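Local coordinates for protein putative pectin lyase (Geobacillus virus E2, PDB 7CHU) that serves as the tailspike of a thermophilic bacteriophage and probably binds, and perhaps degrades, host surface polysaccharide, at residues Y403-G408 and A412-V417; T465-T470 and I474-P479; K505-D508 and T512-I515. All coordinates share one frame; numbering follows the deposited sequence.

Contact 1: residues Y403-G408 and A412-V417; sequences YILDQG and ALFQNV
Tyr403 and Phe414 hold each other by both of their backbone groups: Tyr403 N donates to Phe414 O at 2.9 Å, and Phe414 N returns a nearly straight bond to Tyr403 O. Two residues on, Leu405 and Ala412 form a second such doubly bonded pair, in which Leu405 N meets Ala412 O at 2.9 Å and the return bond from Ala412 N is more bent, 144° at the hydrogen. Between these two hydrogen-bonded pairs sits the non-hydrogen-bonded pair Ile404-Leu413, where the alpha carbons draw to 4.8 Å and Ile404 CA leans on Ala412 O in a CA-H...O contact. The alternation is that of an antiparallel beta hairpin, strands 402-407 and 410-415, strongly twisted, with 130° between the short segment axes. It belongs to the antiparallel region that follows the parallel coils of the chain.

Apolar contacts divide between the two faces. On that of Ile404 and Leu413 the side chains run alongside each other, and Ile404 CG1 presses on Leu413 CD1 at 3.5 Å, a tight fit; both residues also pack against isoleucine or leucine side chains of the other two subunits, which places this face at the trimer interior. On the other, Leu405 CD2 rests on Ala412 CB and on Phe414 CG, 3.7 Å from the latter. With chi1 at 74°, Leu405 CG stands between its own N and carbonyl carbon, close to Ala412 CB, and CD2 continues from there to Ala412 and Phe414. Ala412 CB lies over one face of the Phe414 ring, offset toward the rim.

A polar contact meets the other aromatic ring: Val417 O approaches the edge of Tyr403 near its plane, 3.3 Å from CD2. Tyr403 also makes a cation-pi contact with Arg395.

Contact 2: residues T465-T470 and I474-P479; sequences TLLNVT and IKPKVP
Lys477 reaches across to Asn468, its NZ donating to Asn468 OD1 at 2.8 Å, within a beta hairpin whose strands 459-469 and 474-476 run almost exactly antiparallel. The same ammonium turns back to Lys475 O at 3.1 Å; bends at chi2 (-57°) and chi4 (-71°) fold the chain so that one nitrogen serves both acceptors. Lys475 O is thus gripped twice, for Asn468 N approaches it from the opposite face of its carbonyl plane. Lys475 N completes the pair by donating to Asn468 O at 2.8 Å.

On the reverse face Leu467 CD1 touches Ile474 CG2, and Val469 lies side by side with Ile474, CG1 to CD1.

Farther out, Asp444 O accepts from Asn468 ND2 and so helps fix the amide's rotation. A classic beta bulge sets both Leu466 and Leu467 opposite the single residue Phe448 of strand 446-451. Neighbouring subunits close in on the apolar side, with Val478 of the third subunit against Ile474 and Ile474 of the second against Pro476. Lys475 extends fully to a salt bridge with Asp472, and a water accepts from its NZ at 2.7 Å while lying 2.9 Å from Thr470 OG1.

Contact 3: residues K505-D508 and T512-I515; sequences KFKD and TVKI
Phe506 and Lys514 form the hydrogen-bonded pair at the middle of a short antiparallel beta hairpin, strands 503-507 and 513-515, whose segment axes stand at 153°. Phe506 N donates to Lys514 O at 2.8 Å, and Lys514 N answers to Phe506 O at 2.7 Å; both bonds are nearly straight. Toward the turn Asp508 N donates to Thr512 O at 3.0 Å, and Lys507 CA adds a CA-H...O contact to that oxygen. The non-hydrogen-bonded pairs Lys505-Ile515 and Lys507-Val513 flank the central one. Together with strand 494-498 the hairpin makes a small three-stranded sheet near the C-terminus of the tailspike.

Val513 sits between two lysine chains. The Lys505 chain slants across Val513, with Lys505 CD 3.7 Å from Val513 CG1, while Lys507 CE meets CG2 on the other branch at 3.6 Å. The aliphatic parts do the packing here, and the ammonium groups go elsewhere: the straight Lys505 chain carries NZ to salt bridges with Asp498 and Asp501, and Lys507 NZ bonds to Thr490 O. A bend at chi3 (-80°) in Lys507 comes just before the CE that touches Val513.

The face of Phe506 and Lys514 is shared with the second subunit, whose Leu518 packs against both. Asp508 closes the turn. Its chi1 of 65° brings the carboxylate toward the turn, at the closed end of the hairpin, where OD1 accepts from Thr510 OG1 and, weakly, from Thr512 N. The other oxygen faces Lys514 without forming a salt bridge, Asp508 OD2 lying 3.4 Å from Lys514 CD but 4.9 Å from NZ.

How the contacts relate
Three hairpins taken in order along the chain show how one simple unit can be set differently along a trimeric fibre. Contacts 1 and 2 reach the same group of antiparallel strands, their centres 19 Å apart and their nearest atoms about 8 Å apart, so they are neighbours without touching. Contact 3 belongs to a separate three-stranded sheet, its centre 25 Å from that of contact 2 and 40 Å from that of contact 1. All three touch the second subunit, yet burial differs: contacts 1 and 2 are buried, whereas contact 3 lies at the surface, with only Phe506 of its touching residues buried. All lie in the C-terminal part of the spike, beyond the parallel-stranded region.

Contact 1: residues Y403-G408 and A412-V417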
ATOM      1  N   TYR A 403     -11.833  28.079   7.010  1.00 14.36           N
ATOM      2  CA  TYR A 403     -12.563  27.073   6.240  1.00 17.19           C
ATOM      3  C   TYR A 403     -12.745  27.481   4.789  1.00 16.47           C
ATOM      4  O   TYR A 403     -13.093  28.627   4.491  1.00 17.82           O
ATOM      5  CB  TYR A 403     -13.961  26.793   6.825  1.00 18.42           C
ATOM      6  CG  TYR A 403     -13.989  26.519   8.301  1.00 19.79           C
ATOM      7  CD1 TYR A 403     -13.320  25.429   8.842  1.00 22.45           C
ATOM      8  CD2 TYR A 403     -14.692  27.343   9.155  1.00 18.17           C
ATOM      9  CE1 TYR A 403     -13.350  25.178  10.197  1.00 21.34           C
ATOM     10  CE2 TYR A 403     -14.720  27.108  10.497  1.00 19.33           C
ATOM     11  CZ  TYR A 403     -14.065  26.015  11.019  1.00 20.91           C
ATOM     12  OH  TYR A 403     -14.112  25.786  12.378  1.00 19.10           O
ATOM     13  N   ILE A 404     -12.532  26.525   3.890  1.00 16.77           N
ATOM     14  CA  ILE A 404     -13.034  26.585   2.518  1.00 17.02           C
ATOM     15  C   ILE A 404     -14.196  25.609   2.455  1.00 16.91           C
ATOM     16  O   ILE A 404     -14.028  24.415   2.740  1.00 18.02           O
ATOM     17  CB  ILE A 404     -11.950  26.227   1.487  1.00 15.69           C
ATOM     18  CG1 ILE A 404     -10.777  27.212   1.592  1.00 19.87           C
ATOM     19  CG2 ILE A 404     -12.531  26.228   0.075  1.00 20.03           C
ATOM     20  CD1 ILE A 404      -9.678  26.937   0.643  1.00 25.67           C
ATOM     21  N   LEU A 405     -15.366  26.091   2.074  1.00 16.73           N
ATOM     22  CA  LEU A 405     -16.552  25.270   2.230  1.00 14.29           C
ATOM     23  C   LEU A 405     -17.569  25.551   1.134  1.00 16.41           C
ATOM     24  O   LEU A 405     -17.474  26.519   0.366  1.00 14.06           O
ATOM     25  CB  LEU A 405     -17.176  25.486   3.617  1.00 16.45           C
ATOM     26  CG  LEU A 405     -17.915  26.824   3.793  1.00 18.63           C
ATOM     27  CD1 LEU A 405     -19.071  26.644   4.775  1.00 16.62           C
ATOM     28  CD2 LEU A 405     -16.946  27.931   4.222  1.00 15.84           C
ATOM     29  N   ASP A 406     -18.512  24.629   1.043  1.00 16.46           N
ATOM     30  CA  ASP A 406     -19.721  24.775   0.246  1.00 17.34           C
ATOM     31  C   ASP A 406     -20.742  25.513   1.109  1.00 17.37           C
ATOM     32  O   ASP A 406     -21.175  24.991   2.139  1.00 19.63           O
ATOM     33  CB  ASP A 406     -20.227  23.390  -0.158  1.00 18.25           C
ATOM     34  CG  ASP A 406     -21.516  23.433  -0.973  1.00 24.24           C
ATOM     35  OD1 ASP A 406     -22.088  24.531  -1.193  1.00 22.22           O
ATOM     36  OD2 ASP A 406     -21.955  22.346  -1.398  1.00 23.27           O
ATOM     37  N   GLN A 407     -21.123  26.716   0.701  1.00 16.42           N
ATOM     38  CA  GLN A 407     -22.101  27.505   1.456  1.00 19.05           C
ATOM     39  C   GLN A 407     -23.362  27.601   0.602  1.00 19.58           C
ATOM     40  O   GLN A 407     -23.521  28.520  -0.198  1.00 18.26           O
ATOM     41  CB  GLN A 407     -21.551  28.882   1.830  1.00 17.62           C
ATOM     42  CG  GLN A 407     -22.241  29.515   3.068  1.00 18.27           C
ATOM     43  CD  GLN A 407     -23.707  29.823   2.837  1.00 22.85           C
ATOM     44  OE1 GLN A 407     -24.055  30.901   2.358  1.00 24.48           O
ATOM     45  NE2 GLN A 407     -24.564  28.862   3.116  1.00 23.47           N
ATOM     46  N   GLY A 408     -24.257  26.636   0.788  1.00 20.31           N
ATOM     47  CA  GLY A 408     -25.471  26.556   0.002  1.00 24.62           C
ATOM     48  C   GLY A 408     -25.247  26.629  -1.492  1.00 20.91           C
ATOM     49  O   GLY A 408     -25.983  27.329  -2.191  1.00 23.50           O
ATOM     50  N   ALA A 412     -17.051  29.256  -0.696  1.00 16.03           N
ATOM     51  CA  ALA A 412     -16.963  30.163   0.441  1.00 15.66           C
ATOM     52  C   ALA A 412     -15.638  30.027   1.183  1.00 18.38           C
ATOM     53  O   ALA A 412     -15.109  28.920   1.353  1.00 20.09           O
ATOM     54  CB  ALA A 412     -18.126  29.936   1.397  1.00 16.79           C
ATOM     55  N   LEU A 413     -15.127  31.172   1.633  1.00 13.54           N
ATOM     56  CA  LEU A 413     -13.866  31.308   2.358  1.00 15.14           C
ATOM     57  C   LEU A 413     -14.236  31.993   3.667  1.00 17.25           C
ATOM     58  O   LEU A 413     -14.445  33.209   3.685  1.00 16.98           O
ATOM     59  CB  LEU A 413     -12.846  32.123   1.564  1.00 17.80           C
ATOM     60  CG  LEU A 413     -12.406  31.620   0.170  1.00 21.76           C
ATOM     61  CD1 LEU A 413     -12.119  30.129   0.217  1.00 27.42           C
ATOM     62  CD2 LEU A 413     -13.397  31.947  -0.917  1.00 23.07           C
ATOM     63  N   PHE A 414     -14.351  31.213   4.745  1.00 12.20           N
ATOM     64  CA  PHE A 414     -14.945  31.692   5.985  1.00 16.42           C
ATOM     65  C   PHE A 414     -13.934  31.613   7.122  1.00 19.09           C
ATOM     66  O   PHE A 414     -13.142  30.667   7.208  1.00 15.13           O
ATOM     67  CB  PHE A 414     -16.180  30.860   6.384  1.00 14.99           C
ATOM     68  CG  PHE A 414     -17.474  31.279   5.730  1.00 13.90           C
ATOM     69  CD1 PHE A 414     -17.521  32.269   4.754  1.00 13.01           C
ATOM     70  CD2 PHE A 414     -18.655  30.640   6.094  1.00 13.01           C
ATOM     71  CE1 PHE A 414     -18.744  32.643   4.182  1.00 15.35           C
ATOM     72  CE2 PHE A 414     -19.887  30.990   5.525  1.00 15.79           C
ATOM     73  CZ  PHE A 414     -19.931  31.997   4.566  1.00 14.95           C
ATOM     74  N   GLN A 415     -14.010  32.589   8.024  1.00 15.45           N
ATOM     75  CA  GLN A 415     -13.189  32.634   9.224  1.00 17.55           C
ATOM     76  C   GLN A 415     -14.109  32.658  10.442  1.00 19.67           C
ATOM     77  O   GLN A 415     -14.898  33.596  10.610  1.00 17.53           O
ATOM     78  CB  GLN A 415     -12.265  33.855   9.187  1.00 16.60           C
ATOM     79  CG  GLN A 415     -11.331  33.948  10.378  1.00 20.66           C
ATOM     80  CD  GLN A 415     -10.381  32.740  10.471  1.00 21.86           C
ATOM     81  OE1 GLN A 415      -9.905  32.233   9.455  1.00 19.39           O
ATOM     82  NE2 GLN A 415     -10.111  32.282  11.699  1.00 21.37           N
ATOM     83  N   ASN A 416     -14.036  31.609  11.263  1.00 17.64           N
ATOM     84  CA  ASN A 416     -14.794  31.496  12.513  1.00 19.73           C
ATOM     85  C   ASN A 416     -16.293  31.346  12.271  1.00 19.83           C
ATOM     86  O   ASN A 416     -17.107  31.809  13.075  1.00 17.66           O
ATOM     87  CB  ASN A 416     -14.539  32.674  13.465  1.00 19.10           C
ATOM     88  CG  ASN A 416     -15.026  32.389  14.891  1.00 22.23           C
ATOM     89  OD1 ASN A 416     -15.016  31.236  15.348  1.00 22.79           O
ATOM     90  ND2 ASN A 416     -15.490  33.435  15.587  1.00 22.56           N
ATOM     91  N   VAL A 417     -16.672  30.707  11.169  1.00 18.56           N
ATOM     92  CA  VAL A 417     -18.074  30.395  10.914  1.00 19.04           C
ATOM     93  C   VAL A 417     -18.111  29.363   9.806  1.00 14.52           C
ATOM     94  O   VAL A 417     -17.280  29.385   8.897  1.00 18.43           O
ATOM     95  CB  VAL A 417     -18.887  31.657  10.532  1.00 16.05           C
ATOM     96  CG1 VAL A 417     -18.320  32.283   9.234  1.00 18.71           C
ATOM     97  CG2 VAL A 417     -20.373  31.311  10.347  1.00 16.22           C
TER

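Contact 2: residues T465-T470 and I474-P479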
ATOM      1  N   THR A 465     -25.045  40.375   5.293  1.00 19.01           N
ATOM      2  CA  THR A 465     -24.388  40.666   4.030  1.00 19.25           C
ATOM      3  C   THR A 465     -23.882  42.102   4.067  1.00 22.46           C
ATOM      4  O   THR A 465     -24.654  43.034   4.318  1.00 21.25           O
ATOM      5  CB  THR A 465     -25.346  40.457   2.851  1.00 24.83           C
ATOM      6  OG1 THR A 465     -25.752  39.084   2.786  1.00 24.90           O
ATOM      7  CG2 THR A 465     -24.666  40.821   1.535  1.00 17.39           C
ATOM      8  N   LEU A 466     -22.588  42.284   3.820  1.00 16.23           N
ATOM      9  CA  LEU A 466     -21.989  43.612   3.878  1.00 16.89           C
ATOM     10  C   LEU A 466     -21.816  44.260   2.517  1.00 19.76           C
ATOM     11  O   LEU A 466     -21.805  45.493   2.425  1.00 18.22           O
ATOM     12  CB  LEU A 466     -20.620  43.536   4.570  1.00 15.28           C
ATOM     13  CG  LEU A 466     -20.703  42.822   5.918  1.00 19.39           C
ATOM     14  CD1 LEU A 466     -19.306  42.481   6.487  1.00 19.24           C
ATOM     15  CD2 LEU A 466     -21.475  43.687   6.875  1.00 18.03           C
ATOM     16  N   LEU A 467     -21.677  43.459   1.466  1.00 15.46           N
ATOM     17  CA  LEU A 467     -21.268  43.958   0.165  1.00 17.49           C
ATOM     18  C   LEU A 467     -21.523  42.848  -0.845  1.00 18.57           C
ATOM     19  O   LEU A 467     -21.237  41.684  -0.561  1.00 16.32           O
ATOM     20  CB  LEU A 467     -19.780  44.356   0.178  1.00 17.57           C
ATOM     21  CG  LEU A 467     -19.134  44.710  -1.170  1.00 19.26           C
ATOM     22  CD1 LEU A 467     -19.738  46.025  -1.655  1.00 19.47           C
ATOM     23  CD2 LEU A 467     -17.601  44.814  -1.089  1.00 17.06           C
ATOM     24  N   ASN A 468     -22.097  43.202  -1.994  1.00 17.73           N
ATOM     25  CA  ASN A 468     -22.219  42.296  -3.128  1.00 17.51           C
ATOM     26  C   ASN A 468     -21.510  42.921  -4.318  1.00 18.16           C
ATOM     27  O   ASN A 468     -21.662  44.117  -4.581  1.00 20.39           O
ATOM     28  CB  ASN A 468     -23.682  42.021  -3.495  1.00 20.91           C
ATOM     29  CG  ASN A 468     -24.418  41.256  -2.429  1.00 24.34           C
ATOM     30  OD1 ASN A 468     -25.037  41.856  -1.548  1.00 24.33           O
ATOM     31  ND2 ASN A 468     -24.384  39.924  -2.510  1.00 17.36           N
ATOM     32  N   VAL A 469     -20.738  42.127  -5.034  1.00 18.55           N
ATOM     33  CA  VAL A 469     -20.136  42.561  -6.281  1.00 15.90           C
ATOM     34  C   VAL A 469     -20.821  41.750  -7.364  1.00 18.03           C
ATOM     35  O   VAL A 469     -20.689  40.522  -7.394  1.00 15.40           O
ATOM     36  CB  VAL A 469     -18.616  42.355  -6.283  1.00 15.76           C
ATOM     37  CG1 VAL A 469     -18.028  42.641  -7.665  1.00 13.08           C
ATOM     38  CG2 VAL A 469     -17.976  43.251  -5.214  1.00 16.02           C
ATOM     39  N   THR A 470     -21.614  42.406  -8.206  1.00 15.48           N
ATOM     40  CA  THR A 470     -22.341  41.682  -9.249  1.00 17.27           C
ATOM     41  C   THR A 470     -22.076  42.296 -10.624  1.00 14.72           C
ATOM     42  O   THR A 470     -21.335  43.265 -10.774  1.00 15.34           O
ATOM     43  CB  THR A 470     -23.850  41.638  -8.956  1.00 19.77           C
ATOM     44  OG1 THR A 470     -24.472  42.885  -9.318  1.00 17.77           O
ATOM     45  CG2 THR A 470     -24.114  41.334  -7.493  1.00 21.81           C
ATOM     46  N   ILE A 474     -21.488  47.420  -7.796  1.00 15.60           N
ATOM     47  CA  ILE A 474     -20.830  47.204  -6.509  1.00 18.43           C
ATOM     48  C   ILE A 474     -21.799  47.704  -5.455  1.00 18.12           C
ATOM     49  O   ILE A 474     -22.133  48.898  -5.443  1.00 16.99           O
ATOM     50  CB  ILE A 474     -19.497  47.967  -6.410  1.00 18.48           C
ATOM     51  CG1 ILE A 474     -18.610  47.784  -7.651  1.00 19.13           C
ATOM     52  CG2 ILE A 474     -18.808  47.705  -5.051  1.00 18.94           C
ATOM     53  CD1 ILE A 474     -18.271  46.371  -8.003  1.00 17.47           C
ATOM     54  N   LYS A 475     -22.259  46.807  -4.579  1.00 14.45           N
ATOM     55  CA  LYS A 475     -23.467  47.033  -3.779  1.00 19.64           C
ATOM     56  C   LYS A 475     -23.187  47.007  -2.284  1.00 20.32           C
ATOM     57  O   LYS A 475     -23.382  45.975  -1.623  1.00 20.74           O
ATOM     58  CB  LYS A 475     -24.548  46.011  -4.138  1.00 21.81           C
ATOM     59  CG  LYS A 475     -24.937  46.045  -5.613  1.00 18.25           C
ATOM     60  CD  LYS A 475     -26.038  45.021  -5.946  1.00 20.66           C
ATOM     61  CE  LYS A 475     -26.377  45.068  -7.432  1.00 27.36           C
ATOM     62  NZ  LYS A 475     -27.515  44.155  -7.832  1.00 28.82           N
ATOM     63  N   PRO A 476     -22.766  48.130  -1.700  1.00 19.12           N
ATOM     64  CA  PRO A 476     -22.477  48.151  -0.262  1.00 20.02           C
ATOM     65  C   PRO A 476     -23.759  48.248   0.553  1.00 23.75           C
ATOM     66  O   PRO A 476     -24.625  49.090   0.282  1.00 20.18           O
ATOM     67  CB  PRO A 476     -21.615  49.408  -0.096  1.00 20.71           C
ATOM     68  CG  PRO A 476     -22.103  50.332  -1.170  1.00 20.79           C
ATOM     69  CD  PRO A 476     -22.489  49.438  -2.337  1.00 21.58           C
ATOM     70  N   LYS A 477     -23.878  47.376   1.552  1.00 19.73           N
ATOM     71  CA  LYS A 477     -25.000  47.398   2.485  1.00 19.89           C
ATOM     72  C   LYS A 477     -24.704  48.229   3.717  1.00 22.23           C
ATOM     73  O   LYS A 477     -25.584  48.403   4.564  1.00 25.42           O
ATOM     74  CB  LYS A 477     -25.372  45.972   2.917  1.00 22.60           C
ATOM     75  CG  LYS A 477     -25.627  45.010   1.746  1.00 28.16           C
ATOM     76  CD  LYS A 477     -26.722  45.561   0.849  1.00 29.28           C
ATOM     77  CE  LYS A 477     -27.130  44.604  -0.284  1.00 34.84           C
ATOM     78  NZ  LYS A 477     -26.090  44.467  -1.355  1.00 31.38           N
ATOM     79  N   VAL A 478     -23.476  48.713   3.841  1.00 18.99           N
ATOM     80  CA  VAL A 478     -23.063  49.618   4.909  1.00 16.25           C
ATOM     81  C   VAL A 478     -22.341  50.782   4.244  1.00 20.64           C
ATOM     82  O   VAL A 478     -22.006  50.711   3.052  1.00 20.16           O
ATOM     83  CB  VAL A 478     -22.181  48.898   5.953  1.00 22.91           C
ATOM     84  CG1 VAL A 478     -23.009  47.858   6.686  1.00 22.00           C
ATOM     85  CG2 VAL A 478     -20.975  48.249   5.264  1.00 21.27           C
ATOM     86  N   PRO A 479     -22.130  51.883   4.959  1.00 21.44           N
ATOM     87  CA  PRO A 479     -21.573  53.074   4.307  1.00 23.07           C
ATOM     88  C   PRO A 479     -20.168  52.851   3.762  1.00 17.76           C
ATOM     89  O   PRO A 479     -19.436  51.957   4.186  1.00 20.43           O
ATOM     90  CB  PRO A 479     -21.554  54.114   5.435  1.00 18.08           C
ATOM     91  CG  PRO A 479     -22.569  53.633   6.415  1.00 21.53           C
ATOM     92  CD  PRO A 479     -22.468  52.145   6.368  1.00 19.92           C
TER
HETATM   93  O   HOH W   1     -27.242  42.046  -9.553  1.00 27.53           O

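Contact 3: residues K505-D508 and T512-I515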
ATOM      1  N   LYS A 505     -13.820  65.220  -1.883  1.00 17.97           N
ATOM      2  CA  LYS A 505     -13.438  65.843  -3.142  1.00 18.29           C
ATOM      3  C   LYS A 505     -13.494  64.798  -4.243  1.00 18.58           C
ATOM      4  O   LYS A 505     -13.585  63.595  -3.986  1.00 16.63           O
ATOM      5  CB  LYS A 505     -12.030  66.469  -3.083  1.00 17.51           C
ATOM      6  CG  LYS A 505     -11.863  67.524  -1.999  1.00 19.05           C
ATOM      7  CD  LYS A 505     -10.568  68.306  -2.154  1.00 20.55           C
ATOM      8  CE  LYS A 505     -10.412  69.304  -0.996  1.00 20.53           C
ATOM      9  NZ  LYS A 505      -9.121  70.036  -1.065  1.00 19.78           N
ATOM     10  N   PHE A 506     -13.471  65.288  -5.479  1.00 15.03           N
ATOM     11  CA  PHE A 506     -13.459  64.440  -6.663  1.00 19.30           C
ATOM     12  C   PHE A 506     -12.428  64.993  -7.637  1.00 18.98           C
ATOM     13  O   PHE A 506     -12.499  66.169  -8.016  1.00 18.19           O
ATOM     14  CB  PHE A 506     -14.853  64.401  -7.302  1.00 16.64           C
ATOM     15  CG  PHE A 506     -14.964  63.478  -8.496  1.00 17.90           C
ATOM     16  CD1 PHE A 506     -14.887  62.106  -8.326  1.00 14.86           C
ATOM     17  CD2 PHE A 506     -15.212  63.983  -9.769  1.00 17.65           C
ATOM     18  CE1 PHE A 506     -15.017  61.250  -9.415  1.00 18.37           C
ATOM     19  CE2 PHE A 506     -15.334  63.132 -10.866  1.00 17.92           C
ATOM     20  CZ  PHE A 506     -15.239  61.758 -10.680  1.00 16.46           C
ATOM     21  N   LYS A 507     -11.457  64.170  -8.036  1.00 17.72           N
ATOM     22  CA  LYS A 507     -10.599  64.539  -9.158  1.00 17.04           C
ATOM     23  C   LYS A 507     -11.255  64.018 -10.425  1.00 19.35           C
ATOM     24  O   LYS A 507     -11.361  62.800 -10.623  1.00 15.31           O
ATOM     25  CB  LYS A 507      -9.185  63.985  -9.011  1.00 20.28           C
ATOM     26  CG  LYS A 507      -8.312  64.233 -10.232  1.00 20.33           C
ATOM     27  CD  LYS A 507      -6.877  63.656 -10.054  1.00 22.14           C
ATOM     28  CE  LYS A 507      -6.012  64.589  -9.215  1.00 23.87           C
ATOM     29  NZ  LYS A 507      -4.611  64.091  -9.024  1.00 20.98           N
ATOM     30  N   ASP A 508     -11.678  64.927 -11.303  1.00 17.68           N
ATOM     31  CA  ASP A 508     -12.541  64.488 -12.392  1.00 18.30           C
ATOM     32  C   ASP A 508     -11.707  64.035 -13.593  1.00 17.16           C
ATOM     33  O   ASP A 508     -10.478  63.924 -13.545  1.00 17.91           O
ATOM     34  CB  ASP A 508     -13.585  65.559 -12.743  1.00 18.94           C
ATOM     35  CG  ASP A 508     -12.981  66.855 -13.297  1.00 22.48           C
ATOM     36  OD1 ASP A 508     -11.784  66.857 -13.678  1.00 19.61           O
ATOM     37  OD2 ASP A 508     -13.727  67.877 -13.357  1.00 23.79           O
ATOM     38  N   THR A 512      -8.543  67.579 -12.665  1.00 17.40           N
ATOM     39  CA  THR A 512      -8.713  68.705 -11.756  1.00 20.41           C
ATOM     40  C   THR A 512      -9.427  68.252 -10.480  1.00 18.44           C
ATOM     41  O   THR A 512     -10.468  67.587 -10.544  1.00 17.00           O
ATOM     42  CB  THR A 512      -9.499  69.808 -12.475  1.00 20.80           C
ATOM     43  OG1 THR A 512      -8.818  70.146 -13.689  1.00 18.53           O
ATOM     44  CG2 THR A 512      -9.647  71.061 -11.613  1.00 22.04           C
ATOM     45  N   VAL A 513      -8.861  68.588  -9.327  1.00 16.57           N
ATOM     46  CA  VAL A 513      -9.487  68.249  -8.049  1.00 17.14           C
ATOM     47  C   VAL A 513     -10.575  69.265  -7.744  1.00 19.57           C
ATOM     48  O   VAL A 513     -10.311  70.470  -7.701  1.00 18.71           O
ATOM     49  CB  VAL A 513      -8.461  68.207  -6.914  1.00 19.74           C
ATOM     50  CG1 VAL A 513      -9.174  67.938  -5.553  1.00 17.79           C
ATOM     51  CG2 VAL A 513      -7.426  67.153  -7.202  1.00 18.66           C
ATOM     52  N   LYS A 514     -11.798  68.786  -7.545  1.00 18.84           N
ATOM     53  CA  LYS A 514     -12.924  69.651  -7.229  1.00 21.09           C
ATOM     54  C   LYS A 514     -13.553  69.233  -5.906  1.00 20.98           C
ATOM     55  O   LYS A 514     -13.485  68.066  -5.513  1.00 17.26           O
ATOM     56  CB  LYS A 514     -13.963  69.613  -8.343  1.00 22.39           C
ATOM     57  CG  LYS A 514     -13.330  69.806  -9.709  1.00 25.66           C
ATOM     58  CD  LYS A 514     -14.354  69.971 -10.770  1.00 30.63           C
ATOM     59  CE  LYS A 514     -14.867  71.381 -10.800  1.00 37.02           C
ATOM     60  NZ  LYS A 514     -13.782  72.300 -11.239  1.00 44.36           N
ATOM     61  N   ILE A 515     -14.171  70.201  -5.228  1.00 20.62           N
ATOM     62  CA  ILE A 515     -14.882  69.938  -3.981  1.00 21.51           C
ATOM     63  C   ILE A 515     -16.274  69.422  -4.315  1.00 20.26           C
ATOM     64  O   ILE A 515     -16.940  69.954  -5.206  1.00 22.38           O
ATOM     65  CB  ILE A 515     -14.938  71.204  -3.107  1.00 22.06           C
ATOM     66  CG1 ILE A 515     -13.555  71.450  -2.485  1.00 22.39           C
ATOM     67  CG2 ILE A 515     -16.028  71.067  -2.019  1.00 20.59           C
ATOM     68  CD1 ILE A 515     -13.414  72.749  -1.733  1.00 26.83           C
TER